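Local coordinates for protection of telomeres protein 1 (Schizosaccharomyces pombe, PDB 4HID) that binds single-stranded telomeric DNA, protects the 3' overhang at chromosome ends and regulates telomerase and telomere length, at residues R68-D73 / E105-G110; N93-I98 / K114-S119. The protein carries 1 engineered substitution. All coordinates share one frame; numbering follows the deposited sequence.

Contact 1: R68-D73 / E105-G110. With nucleotides of chain B.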
# COMPACT_ATOMS: atom_id res chain seq x y z
N ARG A 68 4.43 2.57 2.17
CA ARG A 68 3.77 2.57 3.47
C ARG A 68 2.42 3.25 3.37
O ARG A 68 2.30 4.34 2.83
CB ARG A 68 4.64 3.28 4.50
CG ARG A 68 4.20 3.08 5.94
CD ARG A 68 5.28 3.52 6.90
NE ARG A 68 5.57 4.95 6.77
CZ ARG A 68 6.71 5.52 7.14
NH1 ARG A 68 7.68 4.78 7.66
NH2 ARG A 68 6.88 6.82 6.98
N CYS A 69 1.39 2.59 3.90
CA CYS A 69 0.06 3.19 4.00
C CYS A 69 -0.36 3.30 5.46
O CYS A 69 -0.47 2.31 6.17
CB CYS A 69 -0.96 2.36 3.22
SG CYS A 69 -0.35 1.67 1.67
N ILE A 70 -0.60 4.53 5.90
CA ILE A 70 -1.09 4.78 7.26
C ILE A 70 -2.60 4.93 7.28
O ILE A 70 -3.15 5.76 6.56
CB ILE A 70 -0.46 6.05 7.86
CG1 ILE A 70 1.06 6.02 7.72
CG2 ILE A 70 -0.86 6.18 9.33
CD1 ILE A 70 1.69 4.78 8.30
N LEU A 71 -3.25 4.14 8.11
CA LEU A 71 -4.70 4.14 8.19
C LEU A 71 -5.16 4.66 9.55
O LEU A 71 -4.82 4.08 10.58
CB LEU A 71 -5.25 2.74 7.96
CG LEU A 71 -5.66 2.36 6.54
CD1 LEU A 71 -4.47 2.39 5.62
CD2 LEU A 71 -6.31 0.99 6.53
N TRP A 72 -5.92 5.75 9.54
CA TRP A 72 -6.37 6.38 10.78
C TRP A 72 -7.85 6.12 11.03
O TRP A 72 -8.61 5.87 10.10
CB TRP A 72 -6.13 7.89 10.72
CG TRP A 72 -4.70 8.29 10.61
CD1 TRP A 72 -4.03 8.60 9.47
CD2 TRP A 72 -3.77 8.42 11.69
NE1 TRP A 72 -2.73 8.92 9.77
CE2 TRP A 72 -2.54 8.82 11.12
CE3 TRP A 72 -3.85 8.24 13.07
CZ2 TRP A 72 -1.40 9.04 11.89
CZ3 TRP A 72 -2.71 8.46 13.83
CH2 TRP A 72 -1.51 8.86 13.24
N ASP A 73 -8.24 6.19 12.29
CA ASP A 73 -9.64 6.38 12.65
C ASP A 73 -10.49 5.25 12.07
O ASP A 73 -10.19 4.08 12.29
CB ASP A 73 -10.14 7.74 12.17
CG ASP A 73 -9.26 8.88 12.66
OD1 ASP A 73 -8.76 8.80 13.79
OD2 ASP A 73 -9.08 9.86 11.90
N GLU A 105 4.64 8.11 0.78
CA GLU A 105 3.73 7.19 1.41
C GLU A 105 2.30 7.65 1.16
O GLU A 105 2.08 8.75 0.67
CB GLU A 105 4.01 7.07 2.91
CG GLU A 105 3.74 8.33 3.72
CD GLU A 105 4.32 8.24 5.11
OE1 GLU A 105 3.76 7.51 5.94
OE2 GLU A 105 5.36 8.88 5.37
N CYS A 106 1.34 6.80 1.49
CA CYS A 106 -0.06 7.17 1.32
C CYS A 106 -0.79 7.11 2.65
O CYS A 106 -0.31 6.50 3.60
CB CYS A 106 -0.74 6.30 0.25
SG CYS A 106 -1.10 4.63 0.75
N ILE A 107 -1.93 7.78 2.72
CA ILE A 107 -2.64 7.94 3.98
C ILE A 107 -4.14 7.84 3.82
O ILE A 107 -4.73 8.53 3.00
CB ILE A 107 -2.34 9.34 4.57
CG1 ILE A 107 -0.84 9.63 4.55
CG2 ILE A 107 -2.92 9.47 5.97
CD1 ILE A 107 -0.04 8.83 5.55
N LEU A 108 -4.77 7.02 4.66
CA LEU A 108 -6.22 7.02 4.78
C LEU A 108 -6.59 7.75 6.07
O LEU A 108 -6.51 7.19 7.15
CB LEU A 108 -6.78 5.60 4.76
CG LEU A 108 -6.95 4.96 3.38
CD1 LEU A 108 -7.63 3.61 3.48
CD2 LEU A 108 -7.71 5.87 2.44
N HIS A 109 -6.95 9.02 5.93
CA HIS A 109 -7.22 9.89 7.07
C HIS A 109 -8.71 9.91 7.39
O HIS A 109 -9.54 9.56 6.56
CB HIS A 109 -6.76 11.31 6.76
CG HIS A 109 -7.46 11.94 5.60
ND1 HIS A 109 -6.98 11.87 4.31
CD2 HIS A 109 -8.61 12.66 5.54
CE1 HIS A 109 -7.81 12.51 3.50
NE2 HIS A 109 -8.80 13.00 4.22
N GLY A 110 -9.04 10.35 8.61
CA GLY A 110 -10.42 10.57 8.99
C GLY A 110 -11.23 11.36 7.98
O GLY A 110 -10.79 12.41 7.51
O5' DG B 1 -0.97 15.95 11.50
C5' DG B 1 -0.10 15.89 12.62
C4' DG B 1 -0.50 14.78 13.57
O4' DG B 1 -1.85 14.33 13.27
C3' DG B 1 0.37 13.54 13.52
O3' DG B 1 0.52 13.06 14.84
C2' DG B 1 -0.45 12.58 12.66
C1' DG B 1 -1.87 12.93 13.07
N9 DG B 1 -2.91 12.65 12.09
C8 DG B 1 -2.91 13.00 10.76
N7 DG B 1 -3.98 12.62 10.12
C5 DG B 1 -4.74 11.98 11.09
C6 DG B 1 -6.01 11.36 10.98
O6 DG B 1 -6.73 11.25 9.99
N1 DG B 1 -6.42 10.82 12.19
C2 DG B 1 -5.70 10.88 13.36
N2 DG B 1 -6.27 10.31 14.43
N3 DG B 1 -4.52 11.46 13.47
C4 DG B 1 -4.10 11.99 12.30
P DT B 4 11.02 5.55 17.07
OP1 DT B 4 9.83 5.52 17.94
OP2 DT B 4 12.34 5.26 17.65
O5' DT B 4 10.75 4.55 15.86
C5' DT B 4 11.27 4.80 14.57
C4' DT B 4 10.72 3.75 13.63
O4' DT B 4 9.36 4.08 13.28
C3' DT B 4 11.47 3.56 12.31
O3' DT B 4 11.80 2.19 12.20
C2' DT B 4 10.47 3.99 11.25
C1' DT B 4 9.14 3.71 11.94
N1 DT B 4 7.98 4.49 11.45
C2 DT B 4 6.79 3.83 11.25
O2 DT B 4 6.65 2.64 11.45
N3 DT B 4 5.76 4.62 10.80
C4 DT B 4 5.81 5.97 10.54
O4 DT B 4 4.84 6.60 10.14
C5 DT B 4 7.09 6.59 10.77
C7 DT B 4 7.26 8.05 10.48
C6 DT B 4 8.10 5.84 11.21
P DA B 5 13.03 1.70 11.32
OP1 DA B 5 13.62 0.51 11.96
OP2 DA B 5 13.87 2.87 11.01
O5' DA B 5 12.33 1.24 9.96
C5' DA B 5 11.21 0.38 10.01
C4' DA B 5 11.07 -0.43 8.74
O4' DA B 5 10.33 0.34 7.76
C3' DA B 5 12.39 -0.82 8.09
O3' DA B 5 12.30 -2.15 7.61
C2' DA B 5 12.56 0.20 6.97
C1' DA B 5 11.12 0.58 6.62
N9 DA B 5 10.95 1.99 6.29
C8 DA B 5 11.68 3.04 6.74
N7 DA B 5 11.28 4.20 6.28
C5 DA B 5 10.20 3.88 5.47
C6 DA B 5 9.33 4.65 4.69
N6 DA B 5 9.41 5.98 4.59
N1 DA B 5 8.36 4.01 4.01
C2 DA B 5 8.26 2.69 4.11
N3 DA B 5 9.02 1.85 4.81
C4 DA B 5 9.98 2.52 5.47
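Arg68 to Leu71 and Glu105 to Leu108 run as parallel strands, their axes 4.7 Å apart at closest approach and inclined by 18°, and a ladder of backbone hydrogen bonds joins them from Arg68 O to Cys106 N, through both the N and the O of Ile70, to the link between Trp72 N and Leu108 O. On one face of the sheet, Cys69 and Cys106 meet sulfur to sulfur, SG to SG 3.2 Å, much too long for a disulfide, while Leu71 lies alongside Leu108. The other face begins with a salt bridge. Arg68, its CG anti to the backbone N, bends at chi3 (62°) and so turns the guanidinium edge to Glu105, NE going to OE1 and NH2 to OE2 (3.0 Å); both nitrogens meet the carboxylate from above its plane, because the two flat groups are turned 53° apart. Ile70 and Ile107 pack next, CB against CD1. This pairing belongs to the OB fold, whose curled sheet presents a surface to single-stranded DNA, and the bound strand meets the contact at both ends. With Glu105 holding its edge, the Arg68 guanidinium is sandwiched between two bases: DT4 of chain B lies centrally over one face, C4 to CZ 3.5 Å, and DA5 of chain B covers the other, off-centre. At the far end the Trp72 indole is likewise covered on both faces, with Ile70 CG2 toward the rim of one and the base of DG1 of chain B stacked over the centre of the other; Ile107 CG2 sits at the indole edge. The guanine's own edge is matched donor for acceptor: N1 binds Asp73 OD2 (2.8 Å), N2 binds Asp73 OD1 (3.0 Å), and O6 accepts from Gly110 N (2.8 Å).

Contact 2: N93-I98 / K114-S119. With nucleotides of chain B.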
# COMPACT_ATOMS: atom_id res chain seq x y z
N ASN A 93 -8.76 6.69 -4.13
CA ASN A 93 -8.67 8.10 -3.79
C ASN A 93 -7.97 8.35 -2.46
O ASN A 93 -8.39 9.19 -1.67
CB ASN A 93 -10.06 8.73 -3.80
CG ASN A 93 -10.81 8.46 -5.08
OD1 ASN A 93 -10.38 8.86 -6.16
ND2 ASN A 93 -11.93 7.76 -4.97
N VAL A 94 -6.89 7.62 -2.21
CA VAL A 94 -6.09 7.85 -1.02
C VAL A 94 -5.16 9.04 -1.23
O VAL A 94 -4.77 9.34 -2.35
CB VAL A 94 -5.27 6.61 -0.62
CG1 VAL A 94 -6.18 5.41 -0.42
CG2 VAL A 94 -4.22 6.32 -1.68
N ARG A 95 -4.83 9.71 -0.14
CA ARG A 95 -3.95 10.86 -0.16
C ARG A 95 -2.50 10.40 -0.07
O ARG A 95 -2.21 9.35 0.50
CB ARG A 95 -4.28 11.79 1.01
CG ARG A 95 -3.19 12.77 1.40
CD ARG A 95 -3.56 13.54 2.66
NE ARG A 95 -4.70 14.42 2.46
CZ ARG A 95 -5.40 14.98 3.44
NH1 ARG A 95 -5.09 14.76 4.70
NH2 ARG A 95 -6.42 15.77 3.15
N THR A 96 -1.60 11.18 -0.65
CA THR A 96 -0.18 10.85 -0.62
C THR A 96 0.64 12.01 -0.04
O THR A 96 0.29 13.17 -0.20
CB THR A 96 0.35 10.47 -2.02
OG1 THR A 96 0.27 11.60 -2.89
CG2 THR A 96 -0.48 9.33 -2.61
N LYS A 97 1.74 11.67 0.63
CA LYS A 97 2.63 12.67 1.21
C LYS A 97 4.02 12.07 1.39
O LYS A 97 4.23 10.90 1.12
CB LYS A 97 2.08 13.14 2.56
CG LYS A 97 1.87 12.03 3.58
CD LYS A 97 1.99 12.54 5.01
CE LYS A 97 3.18 13.48 5.16
NZ LYS A 97 3.94 13.25 6.42
N ILE A 98 4.97 12.89 1.84
CA ILE A 98 6.30 12.40 2.17
C ILE A 98 6.57 12.47 3.67
O ILE A 98 5.96 13.26 4.39
CB ILE A 98 7.40 13.18 1.42
CG1 ILE A 98 7.35 14.67 1.79
CG2 ILE A 98 7.26 13.00 -0.08
CD1 ILE A 98 8.62 15.42 1.48
N LYS A 114 -17.06 11.47 4.15
CA LYS A 114 -16.69 10.82 2.90
C LYS A 114 -16.51 11.83 1.76
O LYS A 114 -16.87 11.56 0.62
CB LYS A 114 -17.73 9.76 2.51
CG LYS A 114 -17.70 8.51 3.37
CD LYS A 114 -19.04 7.80 3.39
CE LYS A 114 -19.02 6.58 2.50
NZ LYS A 114 -20.39 6.04 2.27
N ARG A 115 -15.96 13.00 2.08
CA ARG A 115 -15.78 14.05 1.09
C ARG A 115 -15.01 13.53 -0.11
O ARG A 115 -15.29 13.89 -1.25
CB ARG A 115 -15.04 15.25 1.70
CG ARG A 115 -15.28 16.56 0.96
CD ARG A 115 -14.12 17.54 1.15
NE ARG A 115 -14.09 18.11 2.49
CZ ARG A 115 -13.44 19.22 2.82
NH1 ARG A 115 -12.77 19.89 1.91
NH2 ARG A 115 -13.48 19.66 4.06
N TYR A 116 -14.02 12.67 0.15
CA TYR A 116 -13.02 12.34 -0.85
C TYR A 116 -13.23 10.96 -1.49
O TYR A 116 -12.44 10.53 -2.31
CB TYR A 116 -11.62 12.43 -0.24
CG TYR A 116 -11.24 13.83 0.16
CD1 TYR A 116 -11.06 14.82 -0.79
CD2 TYR A 116 -11.07 14.17 1.49
CE1 TYR A 116 -10.70 16.10 -0.43
CE2 TYR A 116 -10.72 15.45 1.87
CZ TYR A 116 -10.53 16.41 0.90
OH TYR A 116 -10.19 17.69 1.27
N ASN A 117 -14.30 10.29 -1.10
CA ASN A 117 -14.61 8.98 -1.66
C ASN A 117 -13.45 8.01 -1.48
O ASN A 117 -13.18 7.20 -2.36
CB ASN A 117 -14.97 9.11 -3.14
CG ASN A 117 -15.90 8.01 -3.62
OD1 ASN A 117 -16.39 7.21 -2.83
ND2 ASN A 117 -16.16 7.99 -4.92
N MET A 118 -12.78 8.11 -0.34
CA MET A 118 -11.73 7.16 0.02
C MET A 118 -12.32 5.81 0.38
O MET A 118 -13.34 5.73 1.06
CB MET A 118 -10.90 7.67 1.20
CG MET A 118 -10.25 9.01 0.97
SD MET A 118 -8.83 9.25 2.06
CE MET A 118 -9.65 9.73 3.57
N SER A 119 -11.62 4.75 -0.01
CA SER A 119 -11.99 3.41 0.40
C SER A 119 -10.82 2.46 0.25
O SER A 119 -9.95 2.65 -0.59
CB SER A 119 -13.17 2.91 -0.43
OG SER A 119 -12.78 2.67 -1.76
P DC B 2 1.83 12.27 15.30
OP1 DC B 2 2.02 12.53 16.73
OP2 DC B 2 2.91 12.55 14.34
O5' DC B 2 1.36 10.76 15.12
C5' DC B 2 2.30 9.70 15.20
C4' DC B 2 2.85 9.30 13.85
O4' DC B 2 2.26 10.04 12.76
C3' DC B 2 4.35 9.52 13.70
O3' DC B 2 4.99 8.26 13.80
C2' DC B 2 4.52 10.14 12.31
C1' DC B 2 3.15 9.92 11.68
N1 DC B 2 2.76 10.91 10.63
C2 DC B 2 2.89 10.59 9.27
O2 DC B 2 3.34 9.49 8.93
N3 DC B 2 2.53 11.51 8.35
C4 DC B 2 2.06 12.69 8.73
N4 DC B 2 1.71 13.57 7.78
C5 DC B 2 1.91 13.04 10.10
C6 DC B 2 2.27 12.12 11.01
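Asn93 meets Tyr116, Asn117 and Met118 at the point where the strand ending at Ile98 turns a corner, and most of the contact is made here. Its backbone has the left-handed conformation and, together with Val94, faces Cys17 in a G1 beta bulge, consistent with the corner, where strand 88-98 passes from one face of the OB barrel to another. With CG anti to its carbonyl carbon (chi1 -52°), the side chain reaches over to the loop between strands 104-108 and 119-123. ND2 gives a nearly straight hydrogen bond to Asn117 O (2.9 Å, 166° at the hydrogen). The acceptor lies in the Asn93 amide plane, yet the donor stands well above the Asn117 carbonyl plane. The Asn93 and Asn117 side chains cross at a slant, and CB of Asn93 rests 3.3 Å from Tyr116 O. Asn93 O is met by CG of Met118 (3.2 Å) and also accepts a hydrogen bond from Arg16. Val94 adds little, its CA lying near the Met118 sulfur. Arg95 projects out from the strand toward the loop, and its NH2 comes 4.5 Å from CE2 of Tyr116, an oblique and distant approach; Tyr116 forms a cation-pi interaction with Arg16. Thr96 OG1 is bonded to Thr12 O and Gln15 O. Lys97 brings CD to 3.5 Å from N3 of DC2 of chain B, while the approach of NZ to N4 of that cytosine is doubtfully short; NZ also gives a weak bond to Ile98 O. One polar bond, its donor above the carbonyl plane, thus carries the loop's attachment: the corner is held largely by a single asparagine, backed by van der Waals contact at Met118, while the far end of the strand meets the DNA through Lys97.

How the contacts relate
The segments interleave along the chain, 68-73, 93-98, 105-110 and then 114-119, so the two contacts cross in sequence; their centres are about 8 Å apart in space. They share one curled sheet of the OB-fold domain. Strand 104-108 pairs in parallel with 67-71 in contact 1 and antiparallel with 88-98, which supplies the first segment of contact 2. Backbone pairing joins the neighbours, Ile107 N lying 2.7 Å from Arg95 O, and Met118 packs on His109 beyond the strand end. Strands of one sheet and their ends thus carry DNA-contacting residues of both contacts, Arg68 and Trp72 in the first, Lys97 in the second, so the telomeric strand is met along a shared surface.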